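Local structure of frutapin (Artocarpus altilis, 5KRP) at residues A37-Y45 against V131-L141. The protein is a breadfruit lectin of the jacalin family, a carbohydrate-binding protein that probably recognises sugars. Sequence-based numbering, arbitrary orientation. Where two conformers were deposited one is given.
Sequences AIGSFSVIY and VGFKGRTGDLL
Phe41 and Phe133 meet in a T-shaped, edge-to-face pair that joins two sheets through aromatic side chains. The rim of Phe41, led by CE1 and CZ, points into one face of Phe133, with the ring centroids 5.0 Å apart and the planes at 71°. With CG anti to the backbone N (chi1 -173°), the Phe41 ring reaches across to the other strand. The Phe133 ring is packed from further directions: Val43 CG2 lies 3.8 Å from Phe133 CD2, while the hydroxyl of Tyr45 comes in at the ring edge, in its plane. Val43 CG1 covers the centre of one face of the Tyr45 ring, and Tyr45 CE1 rests on Gly132 CA at 3.7 Å.

The pair lies in the core of the β-prism of jacalin-related lectins, in which three four-stranded antiparallel sheets enclose a hydrophobic interior. Strands 38-47 and 127-137 belong to different sheets; the axes of segments 38-45 and 131-137 come within 8.8 Å and run nearly antiparallel, so side chains rather than a backbone ladder fill most of the space between them. Val131 and Gly132 form a classic β bulge opposite His147 of the neighbouring strand.

Polar links secure both ends. Phe133 N donates to Tyr45 OH over 3.2 Å, a markedly bent bond (139°), and the same hydroxyl is also hydrogen-bonded to Asp21. At the other end, Leu141 N makes a nearly straight 2.9 Å bond to Ile38 O. Nearby, one water donates to Gly39 O and accepts from Thr137 OG1, which is itself bonded to Trp19.

Around the bond from Leu141 N to Ile38 O the aliphatic groups close up: Ile38 and Leu141 run alongside each other with their tips in the same direction, Ile38 CG2 3.8 Å from Leu141 CD2, and Leu140 CD1 touches Ala37 CB.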
loop_
_atom_site.group_PDB
_atom_site.type_symbol
_atom_site.label_atom_id
_atom_site.label_comp_id
_atom_site.label_asym_id
_atom_site.label_seq_id
_atom_site.Cartn_x
_atom_site.Cartn_y
_atom_site.Cartn_z
ATOM N N ALA A 37 5.286 24.620 -25.566
ATOM C CA ALA A 37 5.574 23.482 -24.667
ATOM C C ALA A 37 4.852 23.800 -23.365
ATOM O O ALA A 37 4.266 24.871 -23.216
ATOM C CB ALA A 37 7.057 23.346 -24.452
ATOM N N ILE A 38 5.001 22.926 -22.353
ATOM C CA ILE A 38 4.570 23.275 -21.020
ATOM C C ILE A 38 5.675 23.983 -20.261
ATOM O O ILE A 38 6.860 23.533 -20.251
ATOM C CB ILE A 38 4.146 21.959 -20.235
ATOM C CG1 ILE A 38 3.116 21.145 -20.994
ATOM C CG2 ILE A 38 3.753 22.317 -18.805
ATOM C CD1 ILE A 38 1.789 21.797 -21.250
ATOM N N GLY A 39 5.296 25.097 -19.605
ATOM C CA GLY A 39 6.142 25.915 -18.773
ATOM C C GLY A 39 5.951 25.603 -17.279
ATOM O O GLY A 39 6.587 24.733 -16.727
ATOM N N SER A 40 5.114 26.380 -16.606
ATOM C CA SER A 40 4.919 26.258 -15.175
ATOM C C SER A 40 4.037 25.026 -14.868
ATOM O O SER A 40 3.215 24.629 -15.653
ATOM C CB SER A 40 4.206 27.495 -14.675
ATOM O OG SER A 40 4.971 28.699 -14.925
ATOM N N PHE A 41 4.180 24.532 -13.660
ATOM C CA PHE A 41 3.387 23.446 -13.162
ATOM C C PHE A 41 3.405 23.529 -11.653
ATOM O O PHE A 41 4.448 23.422 -10.994
ATOM C CB PHE A 41 3.939 22.091 -13.667
ATOM C CG PHE A 41 3.034 20.911 -13.318
ATOM C CD1 PHE A 41 3.136 20.293 -12.083
ATOM C CD2 PHE A 41 2.071 20.474 -14.201
ATOM C CE1 PHE A 41 2.317 19.152 -11.798
ATOM C CE2 PHE A 41 1.235 19.406 -13.899
ATOM C CZ PHE A 41 1.349 18.768 -12.715
ATOM N N SER A 42 2.239 23.676 -11.077
ATOM C CA SER A 42 2.101 23.650 -9.610
ATOM C C SER A 42 0.729 23.100 -9.216
ATOM O O SER A 42 -0.217 23.171 -9.989
ATOM C CB SER A 42 2.308 25.063 -9.010
ATOM O OG SER A 42 3.421 25.783 -9.588
ATOM N N VAL A 43 0.622 22.600 -7.984
ATOM C CA VAL A 43 -0.597 21.864 -7.596
ATOM C C VAL A 43 -1.042 22.293 -6.190
ATOM O O VAL A 43 -0.260 22.530 -5.318
ATOM C CB VAL A 43 -0.269 20.336 -7.562
ATOM C CG1 VAL A 43 -1.509 19.478 -7.227
ATOM C CG2 VAL A 43 0.392 19.907 -8.865
ATOM N N ILE A 44 -2.340 22.419 -6.015
ATOM C CA ILE A 44 -2.953 22.482 -4.690
ATOM C C ILE A 44 -3.451 21.048 -4.419
ATOM O O ILE A 44 -4.395 20.564 -5.044
ATOM C CB ILE A 44 -4.069 23.528 -4.598
ATOM C CG1 ILE A 44 -3.474 24.942 -4.565
ATOM C CG2 ILE A 44 -4.925 23.366 -3.347
ATOM C CD1 ILE A 44 -4.487 25.992 -4.939
ATOM N N TYR A 45 -2.743 20.377 -3.517
ATOM C CA TYR A 45 -3.119 19.007 -3.105
ATOM C C TYR A 45 -4.271 19.017 -2.077
ATOM O O TYR A 45 -4.534 20.058 -1.433
ATOM C CB TYR A 45 -1.923 18.356 -2.508
ATOM C CG TYR A 45 -0.807 18.155 -3.512
ATOM C CD1 TYR A 45 -0.866 17.111 -4.449
ATOM C CD2 TYR A 45 0.263 19.027 -3.584
ATOM C CE1 TYR A 45 0.092 16.953 -5.408
ATOM C CE2 TYR A 45 1.281 18.844 -4.564
ATOM C CZ TYR A 45 1.187 17.805 -5.459
ATOM O OH TYR A 45 2.174 17.608 -6.436
ATOM N N VAL A 131 -1.471 10.879 -6.188
ATOM C CA VAL A 131 -1.357 11.585 -4.894
ATOM C C VAL A 131 -0.144 12.558 -4.814
ATOM O O VAL A 131 0.155 13.138 -3.769
ATOM C CB VAL A 131 -1.327 10.569 -3.731
ATOM C CG1 VAL A 131 -2.622 9.775 -3.616
ATOM C CG2 VAL A 131 -0.131 9.618 -3.844
ATOM N N GLY A 132 0.558 12.750 -5.916
ATOM C CA GLY A 132 1.710 13.626 -5.891
ATOM C C GLY A 132 2.359 13.682 -7.263
ATOM O O GLY A 132 2.190 12.796 -8.090
ATOM N N PHE A 133 3.089 14.760 -7.517
ATOM C CA PHE A 133 3.843 14.897 -8.779
ATOM C C PHE A 133 5.335 15.148 -8.480
ATOM O O PHE A 133 5.687 15.736 -7.430
ATOM C CB PHE A 133 3.314 16.029 -9.637
ATOM C CG PHE A 133 1.973 15.803 -10.270
ATOM C CD1 PHE A 133 1.842 15.147 -11.447
ATOM C CD2 PHE A 133 0.829 16.210 -9.633
ATOM C CE1 PHE A 133 0.575 14.949 -12.092
ATOM C CE2 PHE A 133 -0.419 15.980 -10.212
ATOM C CZ PHE A 133 -0.557 15.370 -11.410
ATOM N N LYS A 134 6.218 14.743 -9.420
ATOM C CA LYS A 134 7.618 15.136 -9.378
ATOM C C LYS A 134 8.009 15.525 -10.789
ATOM O O LYS A 134 7.279 15.217 -11.732
ATOM C CB LYS A 134 8.551 14.074 -8.834
ATOM C CG LYS A 134 8.579 12.765 -9.610
ATOM C CD LYS A 134 9.780 11.951 -9.158
ATOM C CE LYS A 134 11.027 12.427 -9.874
ATOM N NZ LYS A 134 12.211 11.792 -9.233
ATOM N N GLY A 135 9.174 16.147 -10.920
ATOM C CA GLY A 135 9.614 16.506 -12.240
ATOM C C GLY A 135 10.923 17.247 -12.284
ATOM O O GLY A 135 11.690 17.198 -11.358
ATOM N N ARG A 136 11.128 17.942 -13.404
ATOM C CA ARG A 136 12.275 18.808 -13.595
ATOM C C ARG A 136 11.852 20.012 -14.413
ATOM O O ARG A 136 11.121 19.856 -15.369
ATOM C CB ARG A 136 13.398 18.174 -14.343
ATOM C CG ARG A 136 13.694 16.776 -14.060
ATOM C CD ARG A 136 14.909 16.250 -14.813
ATOM N NE ARG A 136 14.486 15.091 -15.493
ATOM C CZ ARG A 136 14.275 13.890 -14.973
ATOM N NH1 ARG A 136 14.474 13.651 -13.713
ATOM N NH2 ARG A 136 13.854 12.918 -15.777
ATOM N N THR A 137 12.279 21.212 -13.976
ATOM C CA THR A 137 11.915 22.444 -14.648
ATOM C C THR A 137 13.120 23.378 -14.763
ATOM O O THR A 137 13.804 23.604 -13.790
ATOM C CB THR A 137 10.836 23.167 -13.803
ATOM O OG1 THR A 137 9.678 22.315 -13.719
ATOM C CG2 THR A 137 10.397 24.472 -14.519
ATOM N N GLY A 138 13.334 23.886 -15.935
ATOM C CA GLY A 138 14.363 24.901 -16.200
ATOM C C GLY A 138 13.587 26.109 -16.695
ATOM O O GLY A 138 12.865 26.718 -15.904
ATOM N N ASP A 139 13.757 26.453 -17.962
ATOM C CA ASP A 139 12.902 27.422 -18.595
ATOM C C ASP A 139 11.530 26.807 -18.846
ATOM O O ASP A 139 10.584 27.542 -18.942
ATOM C CB ASP A 139 13.437 27.891 -19.933
ATOM C CG ASP A 139 14.723 28.718 -19.822
ATOM O OD1 ASP A 139 15.146 29.144 -18.710
ATOM O OD2 ASP A 139 15.332 28.871 -20.913
ATOM N N LEU A 140 11.467 25.465 -19.011
ATOM C CA LEU A 140 10.296 24.742 -19.381
ATOM C C LEU A 140 10.204 23.516 -18.401
ATOM O O LEU A 140 11.116 23.247 -17.610
ATOM C CB LEU A 140 10.412 24.197 -20.808
ATOM C CG LEU A 140 10.441 25.303 -21.893
ATOM C CD1 LEU A 140 10.738 24.679 -23.215
ATOM C CD2 LEU A 140 9.147 26.041 -21.995
ATOM N N LEU A 141 9.098 22.811 -18.500
ATOM C CA LEU A 141 8.925 21.547 -17.792
ATOM C C LEU A 141 9.668 20.503 -18.602
ATOM O O LEU A 141 9.161 19.966 -19.539
ATOM C CB LEU A 141 7.400 21.239 -17.720
ATOM C CG LEU A 141 7.081 19.955 -16.929
ATOM C CD1 LEU A 141 7.545 20.110 -15.525
ATOM C CD2 LEU A 141 5.618 19.597 -17.015
HETATM O O HOH W 1 7.394 23.375 -14.367
#